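Local coordinates for protein glutathione S-transferase (Legionella pneumophila subsp. pneumophila str. Philadelphia 1, PDB 3NIV) that probably catalyses the glutathione-dependent isomerisation of maleylacetoacetate, as a zeta-class member of the glutathione S-transferase superfamily, at residues Y134-E146 and N177-I191. Sequence-based numbering, arbitrary orientation.
Sequences YHHWLKTGFDAFE and NAHRFHFDMASYPII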
# COMPACT_ATOMS: atom_id res chain seq x y z
N TYR A 134 -10.11 1.38 -16.35
CA TYR A 134 -10.40 0.51 -15.22
C TYR A 134 -9.97 -0.93 -15.50
O TYR A 134 -9.40 -1.60 -14.64
CB TYR A 134 -11.89 0.57 -14.90
CG TYR A 134 -12.23 0.06 -13.54
CD1 TYR A 134 -12.05 -1.28 -13.21
CD2 TYR A 134 -12.76 0.90 -12.58
CE1 TYR A 134 -12.37 -1.76 -11.96
CE2 TYR A 134 -13.10 0.42 -11.33
CZ TYR A 134 -12.89 -0.90 -11.02
OH TYR A 134 -13.21 -1.38 -9.77
N HIS A 135 -10.24 -1.39 -16.71
CA HIS A 135 -9.92 -2.75 -17.12
C HIS A 135 -8.41 -2.91 -17.32
O HIS A 135 -7.86 -4.00 -17.15
CB HIS A 135 -10.67 -3.10 -18.41
CG HIS A 135 -12.09 -3.52 -18.19
ND1 HIS A 135 -12.83 -4.20 -19.14
CD2 HIS A 135 -12.91 -3.38 -17.12
CE1 HIS A 135 -14.04 -4.44 -18.67
NE2 HIS A 135 -14.11 -3.95 -17.45
N HIS A 136 -7.76 -1.81 -17.68
CA HIS A 136 -6.31 -1.83 -17.89
C HIS A 136 -5.55 -2.22 -16.63
O HIS A 136 -4.63 -3.02 -16.67
CB HIS A 136 -5.81 -0.48 -18.39
CG HIS A 136 -4.33 -0.39 -18.46
ND1 HIS A 136 -3.56 -1.28 -19.18
CD2 HIS A 136 -3.45 0.46 -17.87
CE1 HIS A 136 -2.28 -0.98 -19.04
NE2 HIS A 136 -2.19 0.07 -18.25
N TRP A 137 -5.93 -1.64 -15.50
CA TRP A 137 -5.21 -1.90 -14.26
C TRP A 137 -5.62 -3.25 -13.72
O TRP A 137 -4.85 -3.90 -13.00
CB TRP A 137 -5.40 -0.77 -13.24
CG TRP A 137 -5.04 0.56 -13.82
CD1 TRP A 137 -5.87 1.62 -13.99
CD2 TRP A 137 -3.78 0.95 -14.35
NE1 TRP A 137 -5.20 2.65 -14.57
CE2 TRP A 137 -3.91 2.27 -14.82
CE3 TRP A 137 -2.53 0.32 -14.48
CZ2 TRP A 137 -2.86 2.98 -15.39
CZ3 TRP A 137 -1.49 1.01 -15.05
CH2 TRP A 137 -1.66 2.33 -15.50
N LEU A 138 -6.83 -3.69 -14.06
CA LEU A 138 -7.23 -5.04 -13.67
C LEU A 138 -6.32 -6.07 -14.35
O LEU A 138 -5.77 -6.95 -13.68
CB LEU A 138 -8.71 -5.30 -13.95
CG LEU A 138 -9.61 -4.84 -12.80
CD1 LEU A 138 -9.33 -5.57 -11.51
CD2 LEU A 138 -9.41 -3.39 -12.55
N LYS A 139 -6.11 -5.92 -15.65
CA LYS A 139 -5.28 -6.87 -16.39
C LYS A 139 -3.86 -6.88 -15.83
O LYS A 139 -3.30 -7.94 -15.57
CB LYS A 139 -5.24 -6.53 -17.88
CG LYS A 139 -4.79 -7.71 -18.74
CD LYS A 139 -4.15 -7.30 -20.06
CE LYS A 139 -3.27 -8.44 -20.61
NZ LYS A 139 -2.19 -7.97 -21.55
N THR A 140 -3.29 -5.70 -15.65
CA THR A 140 -1.92 -5.59 -15.17
C THR A 140 -1.77 -6.23 -13.80
O THR A 140 -0.82 -6.98 -13.57
CB THR A 140 -1.47 -4.14 -15.13
OG1 THR A 140 -1.59 -3.57 -16.44
CG2 THR A 140 -0.01 -4.06 -14.70
N GLY A 141 -2.70 -5.91 -12.90
CA GLY A 141 -2.69 -6.43 -11.55
C GLY A 141 -2.96 -7.91 -11.43
O GLY A 141 -2.34 -8.61 -10.63
N PHE A 142 -3.90 -8.42 -12.22
CA PHE A 142 -4.19 -9.85 -12.16
C PHE A 142 -3.10 -10.68 -12.85
O PHE A 142 -2.79 -11.78 -12.41
CB PHE A 142 -5.58 -10.15 -12.70
CG PHE A 142 -6.69 -9.72 -11.77
CD1 PHE A 142 -6.53 -9.81 -10.40
CD2 PHE A 142 -7.89 -9.24 -12.26
CE1 PHE A 142 -7.55 -9.42 -9.53
CE2 PHE A 142 -8.91 -8.85 -11.40
CZ PHE A 142 -8.74 -8.94 -10.03
N ASP A 143 -2.53 -10.15 -13.93
CA ASP A 143 -1.39 -10.80 -14.55
C ASP A 143 -0.33 -11.03 -13.48
O ASP A 143 0.12 -12.16 -13.27
CB ASP A 143 -0.81 -9.93 -15.66
CG ASP A 143 -1.63 -9.96 -16.94
OD1 ASP A 143 -2.67 -10.66 -16.97
OD2 ASP A 143 -1.25 -9.27 -17.91
N ALA A 144 0.06 -9.96 -12.80
CA ALA A 144 1.16 -10.05 -11.85
C ALA A 144 0.79 -10.99 -10.71
O ALA A 144 1.59 -11.82 -10.29
CB ALA A 144 1.53 -8.68 -11.32
N PHE A 145 -0.44 -10.88 -10.24
CA PHE A 145 -0.89 -11.71 -9.13
C PHE A 145 -0.92 -13.21 -9.47
O PHE A 145 -0.52 -14.04 -8.66
CB PHE A 145 -2.26 -11.23 -8.67
CG PHE A 145 -2.62 -11.67 -7.29
CD1 PHE A 145 -3.10 -12.95 -7.06
CD2 PHE A 145 -2.51 -10.80 -6.23
CE1 PHE A 145 -3.44 -13.35 -5.78
CE2 PHE A 145 -2.85 -11.18 -4.96
CZ PHE A 145 -3.33 -12.47 -4.74
N GLU A 146 -1.40 -13.55 -10.65
CA GLU A 146 -1.56 -14.94 -11.03
C GLU A 146 -0.19 -15.53 -11.29
O GLU A 146 0.07 -16.72 -11.05
CB GLU A 146 -2.44 -15.08 -12.26
CG GLU A 146 -2.66 -16.52 -12.72
CD GLU A 146 -3.95 -17.15 -12.21
OE1 GLU A 146 -4.64 -16.55 -11.36
OE2 GLU A 146 -4.27 -18.27 -12.68
N ASN A 177 -14.81 -6.27 -7.48
CA ASN A 177 -14.75 -5.08 -8.32
C ASN A 177 -14.70 -5.40 -9.81
O ASN A 177 -15.32 -4.72 -10.62
CB ASN A 177 -13.53 -4.24 -7.96
CG ASN A 177 -13.76 -3.38 -6.75
OD1 ASN A 177 -14.88 -3.28 -6.26
ND2 ASN A 177 -12.70 -2.76 -6.25
N ALA A 178 -13.93 -6.42 -10.15
CA ALA A 178 -13.72 -6.80 -11.54
C ALA A 178 -15.02 -7.26 -12.23
O ALA A 178 -15.33 -6.84 -13.35
CB ALA A 178 -12.65 -7.87 -11.63
N HIS A 179 -15.78 -8.12 -11.55
CA HIS A 179 -17.04 -8.59 -12.11
C HIS A 179 -18.00 -7.42 -12.21
O HIS A 179 -18.64 -7.21 -13.23
CB HIS A 179 -17.63 -9.71 -11.25
CG HIS A 179 -16.81 -10.97 -11.24
ND1 HIS A 179 -16.51 -11.66 -12.39
CD2 HIS A 179 -16.24 -11.65 -10.23
CE1 HIS A 179 -15.78 -12.72 -12.09
NE2 HIS A 179 -15.60 -12.74 -10.78
N ARG A 180 -18.07 -6.64 -11.14
CA ARG A 180 -18.85 -5.42 -11.11
C ARG A 180 -18.59 -4.50 -12.31
O ARG A 180 -19.49 -3.81 -12.77
CB ARG A 180 -18.57 -4.66 -9.81
CG ARG A 180 -19.22 -3.31 -9.75
CD ARG A 180 -19.05 -2.67 -8.38
NE ARG A 180 -19.98 -1.57 -8.19
CZ ARG A 180 -19.74 -0.49 -7.45
NH1 ARG A 180 -18.57 -0.36 -6.83
NH2 ARG A 180 -20.66 0.46 -7.34
N PHE A 181 -17.36 -4.48 -12.80
CA PHE A 181 -17.03 -3.68 -13.97
C PHE A 181 -16.89 -4.58 -15.17
O PHE A 181 -16.31 -4.21 -16.20
CB PHE A 181 -15.77 -2.86 -13.74
CG PHE A 181 -16.01 -1.66 -12.88
CD1 PHE A 181 -16.14 -1.79 -11.50
CD2 PHE A 181 -16.14 -0.40 -13.44
CE1 PHE A 181 -16.39 -0.68 -10.69
CE2 PHE A 181 -16.38 0.72 -12.65
CZ PHE A 181 -16.51 0.58 -11.26
N HIS A 182 -17.46 -5.78 -15.00
CA HIS A 182 -17.50 -6.83 -16.01
C HIS A 182 -16.21 -7.04 -16.80
O HIS A 182 -16.20 -7.11 -18.02
CB HIS A 182 -18.72 -6.70 -16.93
CG HIS A 182 -19.05 -5.30 -17.31
ND1 HIS A 182 -18.57 -4.71 -18.46
CD2 HIS A 182 -19.81 -4.36 -16.69
CE1 HIS A 182 -19.02 -3.47 -18.54
NE2 HIS A 182 -19.77 -3.23 -17.48
N PHE A 183 -15.11 -7.15 -16.06
CA PHE A 183 -13.85 -7.55 -16.63
C PHE A 183 -13.89 -9.07 -16.72
O PHE A 183 -14.41 -9.73 -15.82
CB PHE A 183 -12.72 -7.07 -15.72
CG PHE A 183 -11.36 -7.52 -16.13
CD1 PHE A 183 -10.68 -6.87 -17.16
CD2 PHE A 183 -10.73 -8.57 -15.47
CE1 PHE A 183 -9.39 -7.27 -17.52
CE2 PHE A 183 -9.45 -8.97 -15.83
CZ PHE A 183 -8.78 -8.32 -16.86
N ASP A 184 -13.34 -9.63 -17.79
CA ASP A 184 -13.41 -11.08 -17.99
C ASP A 184 -12.23 -11.78 -17.35
O ASP A 184 -11.09 -11.54 -17.74
CB ASP A 184 -13.47 -11.43 -19.47
CG ASP A 184 -13.54 -12.93 -19.72
OD1 ASP A 184 -14.22 -13.62 -18.93
OD2 ASP A 184 -12.93 -13.41 -20.69
N MSE A 185 -12.51 -12.67 -16.42
CA MSE A 185 -11.49 -13.34 -15.61
C MSE A 185 -10.87 -14.59 -16.24
O MSE A 185 -10.02 -15.23 -15.63
CB MSE A 185 -12.05 -13.69 -14.23
CG MSE A 185 -12.35 -12.49 -13.36
SE MSE A 185 -10.78 -11.35 -13.01
CE MSE A 185 -9.81 -12.53 -11.78
N ALA A 186 -11.30 -14.94 -17.44
CA ALA A 186 -10.85 -16.18 -18.09
C ALA A 186 -9.35 -16.46 -17.95
O ALA A 186 -8.93 -17.61 -17.80
CB ALA A 186 -11.26 -16.18 -19.55
N SER A 187 -8.55 -15.41 -18.01
CA SER A 187 -7.09 -15.54 -18.04
C SER A 187 -6.48 -15.97 -16.70
O SER A 187 -5.29 -16.30 -16.63
CB SER A 187 -6.49 -14.21 -18.49
OG SER A 187 -5.07 -14.24 -18.49
N TYR A 188 -7.30 -16.00 -15.65
CA TYR A 188 -6.79 -16.17 -14.29
C TYR A 188 -7.41 -17.34 -13.53
O TYR A 188 -8.11 -17.14 -12.54
CB TYR A 188 -7.00 -14.87 -13.52
CG TYR A 188 -6.57 -13.66 -14.31
CD1 TYR A 188 -5.24 -13.44 -14.60
CD2 TYR A 188 -7.51 -12.75 -14.80
CE1 TYR A 188 -4.84 -12.35 -15.33
CE2 TYR A 188 -7.12 -11.65 -15.53
CZ TYR A 188 -5.77 -11.45 -15.79
OH TYR A 188 -5.36 -10.37 -16.52
N PRO A 189 -7.12 -18.58 -13.98
CA PRO A 189 -7.72 -19.80 -13.44
C PRO A 189 -7.49 -19.99 -11.94
O PRO A 189 -8.43 -20.29 -11.21
CB PRO A 189 -7.01 -20.92 -14.21
CG PRO A 189 -6.41 -20.26 -15.40
CD PRO A 189 -6.13 -18.86 -15.03
N ILE A 190 -6.24 -19.82 -11.48
CA ILE A 190 -5.93 -20.05 -10.08
C ILE A 190 -6.69 -19.06 -9.22
O ILE A 190 -7.25 -19.40 -8.18
CB ILE A 190 -4.44 -19.91 -9.77
CG1 ILE A 190 -3.60 -20.81 -10.67
CG2 ILE A 190 -4.17 -20.23 -8.30
CD1 ILE A 190 -2.11 -20.77 -10.35
N ILE A 191 -6.71 -17.81 -9.69
CA ILE A 191 -7.45 -16.76 -9.01
C ILE A 191 -8.95 -17.06 -8.99
O ILE A 191 -9.61 -16.95 -7.95
CB ILE A 191 -7.21 -15.39 -9.67
CG1 ILE A 191 -5.92 -14.77 -9.11
CG2 ILE A 191 -8.41 -14.49 -9.44
CD1 ILE A 191 -5.34 -13.64 -9.96
O HOH W 1 -10.58 -1.83 -8.40
O HOH W 2 -3.27 -11.95 -19.24
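His135, Leu138 and Glu146 of 134-146, part of helix 127-149, lie across from Phe183, Ala178 and Tyr188, so one helix spans the end of helix 166-180, the loop after it and the start of helix 189-198. Where helix 166-180 closes in a Schellman motif, with His182 at positive phi, the His135 ring reaches the turn with Phe181 O in its plane; NE2 donates to that oxygen, modelled at a short 2.5 Å and nearly straight at 167°. The edge of Phe183 is turned to the face of the His135 imidazole. Just beside it, Phe181 lies face-to-face on Tyr134, centroids 3.7 Å apart and planes 14° from parallel. Leu138 CB sits over the centre of the Phe183 ring. Phe142 CB lies over the centre of one Tyr188 ring face, with Ser187 CB over the opposite face. Met185 SE, of a selenomethionine, makes a Met-aromatic contact 3.5 Å from Phe142 CE2, its methyl CE over one face of that ring. Tyr188 OH donates to Asp143 OD1 (2.7 Å) from above the carboxylate plane, and a water links that oxygen to Ser187 OG. At the far end Glu146, bent at chi2 (96°), accepts through syn lone pairs: OE1 from Ile191 N at 2.9 Å, OE2 from Ile190 N at 2.8 Å. Its carboxylate thus satisfies two first-turn N-H groups of helix 189-198 and probably gains from the helix dipole, while His135 binds a carbonyl where helix 166-180 ends.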